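Local coordinates for protein putative Ribokinase II (PDB 3IQ0) that probably phosphorylates a sugar or related small molecule using ATP and magnesium, as a ribokinase-like member of the pfkB carbohydrate kinase family, at residues B[29-34]-B[93-98]; B[227-230]-B[236-239]. All blocks are in the same frame, centred on the assembly; numbering follows the deposited sequence.

Interaction 1: B[29-34]-B[93-98]; sequences GIWNGP and SAFVTY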
# COMPACT_ATOMS: atom_id res chain seq x y z
N GLY B 29 13.15 -9.06 6.47
CA GLY B 29 13.41 -10.35 5.86
C GLY B 29 13.43 -10.21 4.36
O GLY B 29 13.57 -9.11 3.84
N ILE B 30 13.28 -11.33 3.66
CA ILE B 30 13.29 -11.30 2.21
C ILE B 30 11.89 -11.59 1.67
O ILE B 30 11.20 -12.48 2.17
CB ILE B 30 14.29 -12.33 1.65
CG1 ILE B 30 15.70 -12.01 2.15
CG2 ILE B 30 14.25 -12.30 0.13
CD1 ILE B 30 16.73 -13.07 1.80
N TRP B 31 11.50 -10.83 0.65
CA TRP B 31 10.19 -11.00 0.03
C TRP B 31 10.35 -11.18 -1.47
O TRP B 31 11.33 -10.72 -2.05
CB TRP B 31 9.30 -9.78 0.31
CG TRP B 31 9.08 -9.52 1.77
CD1 TRP B 31 9.97 -8.98 2.65
CD2 TRP B 31 7.92 -9.87 2.54
NE1 TRP B 31 9.44 -8.98 3.92
CE2 TRP B 31 8.19 -9.52 3.88
CE3 TRP B 31 6.68 -10.45 2.22
CZ2 TRP B 31 7.26 -9.73 4.91
CZ3 TRP B 31 5.76 -10.66 3.25
CH2 TRP B 31 6.06 -10.30 4.57
N ASN B 32 9.40 -11.86 -2.09
CA ASN B 32 9.45 -12.09 -3.53
C ASN B 32 8.26 -11.44 -4.21
O ASN B 32 7.12 -11.60 -3.78
CB ASN B 32 9.45 -13.59 -3.83
CG ASN B 32 10.56 -14.33 -3.12
OD1 ASN B 32 11.72 -13.91 -3.13
ND2 ASN B 32 10.22 -15.46 -2.49
N GLY B 33 8.53 -10.71 -5.29
CA GLY B 33 7.47 -10.04 -6.02
C GLY B 33 8.01 -8.84 -6.77
O GLY B 33 9.23 -8.68 -6.88
N PRO B 34 7.13 -7.99 -7.33
CA PRO B 34 5.67 -8.12 -7.27
C PRO B 34 5.19 -9.20 -8.23
O PRO B 34 5.88 -9.53 -9.19
CB PRO B 34 5.19 -6.75 -7.70
CG PRO B 34 6.19 -6.39 -8.75
CD PRO B 34 7.50 -6.77 -8.06
N SER B 93 -2.22 -3.71 -3.48
CA SER B 93 -1.18 -4.67 -3.18
C SER B 93 -1.60 -5.60 -2.06
O SER B 93 -2.57 -5.35 -1.35
CB SER B 93 0.10 -3.96 -2.76
OG SER B 93 -0.06 -3.37 -1.48
N ALA B 94 -0.85 -6.69 -1.91
CA ALA B 94 -1.12 -7.66 -0.87
C ALA B 94 0.17 -8.36 -0.47
O ALA B 94 0.86 -8.93 -1.31
CB ALA B 94 -2.14 -8.68 -1.35
N PHE B 95 0.51 -8.29 0.82
CA PHE B 95 1.69 -8.95 1.36
C PHE B 95 1.14 -10.22 2.01
O PHE B 95 0.15 -10.17 2.72
CB PHE B 95 2.36 -8.09 2.45
CG PHE B 95 3.08 -6.89 1.92
CD1 PHE B 95 4.44 -6.96 1.61
CD2 PHE B 95 2.41 -5.68 1.75
CE1 PHE B 95 5.12 -5.84 1.15
CE2 PHE B 95 3.08 -4.55 1.29
CZ PHE B 95 4.44 -4.63 0.99
N VAL B 96 1.78 -11.35 1.76
CA VAL B 96 1.31 -12.61 2.32
C VAL B 96 2.45 -13.44 2.92
O VAL B 96 3.60 -13.34 2.49
CB VAL B 96 0.59 -13.45 1.22
CG1 VAL B 96 1.54 -13.73 0.07
CG2 VAL B 96 0.07 -14.75 1.79
N THR B 97 2.14 -14.24 3.93
CA THR B 97 3.16 -15.08 4.55
C THR B 97 2.60 -16.41 5.04
O THR B 97 1.49 -16.48 5.56
CB THR B 97 3.87 -14.36 5.71
OG1 THR B 97 4.90 -15.21 6.23
CG2 THR B 97 2.89 -14.01 6.81
N TYR B 98 3.40 -17.46 4.89
CA TYR B 98 2.99 -18.81 5.30
C TYR B 98 3.55 -19.16 6.67
O TYR B 98 3.13 -18.61 7.68
CB TYR B 98 3.49 -19.82 4.27
CG TYR B 98 3.11 -19.46 2.86
CD1 TYR B 98 1.79 -19.57 2.42
CD2 TYR B 98 4.06 -19.00 1.95
CE1 TYR B 98 1.43 -19.22 1.12
CE2 TYR B 98 3.71 -18.65 0.65
CZ TYR B 98 2.39 -18.76 0.24
OH TYR B 98 2.03 -18.43 -1.05
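Trp31 and Phe95 meet as a T-shaped (edge-to-face) aromatic pair. The edge of the Phe95 ring points at one face of the indole. The two planes stand at 90°, and the centroid of the Trp31 six-membered ring lies 5.8 Å from that of the Phe95 ring. Between the two rings the nearest atoms are Trp31 CE3 and Phe95 CD1, 4.2 Å apart. CD1 sits above the rim of the indole, not over its middle. Relative to the phenyl ring, Trp31 CE3 lies at the edge, near its plane.

The CA atoms of Trp31 and Phe95 are 8.8 Å apart. That is the spacing of strands with another strand between them, so the reach across comes mainly from these two side chains. In Trp31 the indole is set beside the backbone N and anti to the carbonyl carbon (chi1 -59°). This carries its six-membered ring across to the second strand, where CZ3 comes within 3.5 Å of Val96 O. The carbonyl oxygen approaches the ring obliquely. The side chain of Val96 starts off away from Trp31, so here its backbone does the touching.

The pair lies on the small four-stranded sheet, probably the lid of the ribokinase fold. The second subunit pairs antiparallel with residues 29-33, so the sheet continues across the dimer interface. There, Trp31 NE1 hydrogen-bonds to Gly33 O of the second subunit, and the reverse pair forms as well. Strand 13-18 runs between the two segments, and its Ile16 touches Trp31. Strand 106-109 flanks Phe95 through Ile107. Helix 64-75 packs on Pro34, and the same helix of the second subunit brings its Phe65 edge-to-face with Phe95.

Interaction 2: B[227-230]-B[236-239]; sequences VKRG and YYSA. With ATP (adenosine-5'-triphosphate), chain G.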
# COMPACT_ATOMS: atom_id res chain seq x y z
N VAL B 227 -20.64 -25.98 -7.98
CA VAL B 227 -20.06 -25.93 -6.65
C VAL B 227 -18.66 -26.50 -6.58
O VAL B 227 -18.43 -27.66 -6.93
CB VAL B 227 -20.95 -26.67 -5.62
CG1 VAL B 227 -20.24 -26.73 -4.28
CG2 VAL B 227 -22.28 -25.95 -5.48
N LYS B 228 -17.73 -25.67 -6.13
CA LYS B 228 -16.34 -26.05 -5.98
C LYS B 228 -16.16 -26.64 -4.58
O LYS B 228 -16.60 -26.05 -3.60
CB LYS B 228 -15.46 -24.81 -6.17
CG LYS B 228 -15.46 -24.28 -7.59
CD LYS B 228 -15.05 -22.83 -7.66
CE LYS B 228 -16.12 -21.93 -7.06
NZ LYS B 228 -15.73 -20.50 -7.10
N ARG B 229 -15.52 -27.80 -4.49
CA ARG B 229 -15.34 -28.47 -3.21
C ARG B 229 -13.89 -28.68 -2.80
O ARG B 229 -13.56 -29.72 -2.24
CB ARG B 229 -16.07 -29.82 -3.23
CG ARG B 229 -17.55 -29.73 -3.59
CD ARG B 229 -18.19 -31.12 -3.62
NE ARG B 229 -19.60 -31.05 -3.98
CZ ARG B 229 -20.53 -30.40 -3.28
NH1 ARG B 229 -20.20 -29.76 -2.17
NH2 ARG B 229 -21.79 -30.39 -3.70
N GLY B 230 -13.05 -27.70 -3.06
CA GLY B 230 -11.64 -27.81 -2.70
C GLY B 230 -10.98 -29.09 -3.16
O GLY B 230 -10.96 -29.39 -4.34
N TYR B 236 -21.99 -30.16 -10.34
CA TYR B 236 -22.75 -29.36 -11.29
C TYR B 236 -24.23 -29.58 -11.01
O TYR B 236 -24.65 -30.72 -10.75
CB TYR B 236 -22.45 -29.79 -12.73
CG TYR B 236 -23.29 -29.09 -13.78
CD1 TYR B 236 -22.87 -27.90 -14.36
CD2 TYR B 236 -24.51 -29.63 -14.19
CE1 TYR B 236 -23.64 -27.25 -15.32
CE2 TYR B 236 -25.29 -29.00 -15.15
CZ TYR B 236 -24.85 -27.81 -15.71
OH TYR B 236 -25.61 -27.19 -16.67
N TYR B 237 -25.01 -28.51 -11.06
CA TYR B 237 -26.45 -28.61 -10.80
C TYR B 237 -27.27 -27.76 -11.76
O TYR B 237 -27.00 -26.57 -11.94
CB TYR B 237 -26.77 -28.15 -9.37
CG TYR B 237 -26.06 -28.91 -8.28
CD1 TYR B 237 -26.47 -30.19 -7.92
CD2 TYR B 237 -24.98 -28.35 -7.60
CE1 TYR B 237 -25.83 -30.89 -6.90
CE2 TYR B 237 -24.33 -29.04 -6.59
CZ TYR B 237 -24.76 -30.31 -6.25
OH TYR B 237 -24.11 -30.98 -5.24
N SER B 238 -28.26 -28.38 -12.38
CA SER B 238 -29.16 -27.69 -13.30
C SER B 238 -30.54 -28.28 -13.05
O SER B 238 -30.66 -29.32 -12.41
CB SER B 238 -28.75 -27.90 -14.76
OG SER B 238 -28.90 -29.25 -15.15
N ALA B 239 -31.59 -27.62 -13.54
CA ALA B 239 -32.93 -28.13 -13.34
C ALA B 239 -33.09 -29.52 -13.96
O ALA B 239 -33.87 -30.34 -13.48
CB ALA B 239 -33.95 -27.18 -13.94
PG ATP G . -11.49 -18.88 -3.79
O1G ATP G . -9.99 -18.74 -3.89
O2G ATP G . -12.06 -18.06 -2.66
O3G ATP G . -12.16 -18.48 -5.10
PB ATP G . -12.85 -21.50 -3.95
O1B ATP G . -13.39 -22.22 -2.75
O2B ATP G . -13.75 -20.78 -4.88
O3B ATP G . -11.73 -20.44 -3.48
PA ATP G . -11.38 -23.95 -4.16
O1A ATP G . -10.16 -23.66 -3.32
O2A ATP G . -12.51 -24.73 -3.60
O3A ATP G . -11.97 -22.55 -4.75
O5' ATP G . -11.27 -24.50 -5.88
C5' ATP G . -11.07 -24.53 -7.22
C4' ATP G . -11.40 -25.93 -7.68
O4' ATP G . -10.02 -26.29 -7.78
C3' ATP G . -11.89 -27.04 -6.69
O3' ATP G . -13.30 -27.25 -6.66
C2' ATP G . -11.10 -28.20 -7.12
O2' ATP G . -11.72 -28.85 -8.24
C1' ATP G . -9.75 -27.63 -7.43
N9 ATP G . -8.84 -27.68 -6.22
C8 ATP G . -8.60 -26.72 -5.24
N7 ATP G . -7.72 -27.14 -4.32
C5 ATP G . -7.35 -28.37 -4.67
C6 ATP G . -6.44 -29.43 -4.13
N6 ATP G . -5.74 -29.19 -3.03
N1 ATP G . -6.33 -30.66 -4.83
C2 ATP G . -7.04 -30.96 -5.99
N3 ATP G . -7.91 -30.01 -6.53
C4 ATP G . -8.10 -28.74 -5.92
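Lys228 NZ is gripped by three groups. It donates to ATP O2B at 3.0 Å, hydrogen-bonds to Met195 O, and forms a salt bridge with Asp167 OD2. Lys228 ends strand 224-228 of a beta hairpin with strand 234-237, at the ATP site of this ribokinase-family fold. Its chain bends at chi3 (-70°), and CE also lies close to O2B. The ammonium would probably balance part of the negative charge of the beta-phosphate. Beyond the strand the backbone takes over. Gly230 N makes a weak hydrogen bond to ATP O2A, and Arg229 N a weak one to ATP O3' at 3.2 Å.

The Arg229 side chain leaves the nucleotide and runs extended from CG to NE toward Tyr237. Arg229 NH2 gives a weak, strongly bent hydrogen bond to Tyr237 OH (2.8 Å, 122°). The hydroxyl lies in the guanidinium plane, and the guanidinium and ring planes are nearly perpendicular, at 82°. Arg229 NH1 forms a salt bridge with Glu198 OE2, its strongest polar partner, while NE hydrogen-bonds to Ser235 OG. Val227 packs against this pair. Its CG1 lies over one face of the Arg229 guanidinium, 3.6 Å from the plane and toward the rim, and Val227 CG2 meets Tyr237 CE2 edge-on at 3.9 Å.

In the fold
The two contacts lie on opposite sides of the chain's centre. Their centres are 33 Å apart, and their nearest atoms come within about 16 Å without touching. Interaction 1 closes before interaction 2 opens along the chain, and both belong to the pfkB-type kinase fold. Interaction 1 lies on the four-stranded sheet that extends into the second subunit. Interaction 2 lies on the hairpin next to edge strand 242-245 of the nine-stranded sheet, and its residues 228-230 line the nucleotide pocket. ATP sits against interaction 2, with the side chain of Val96 about 12 Å away from it. Interaction 1 thus sits at the subunit interface, and interaction 2 beside the nucleotide, which its first segment contacts.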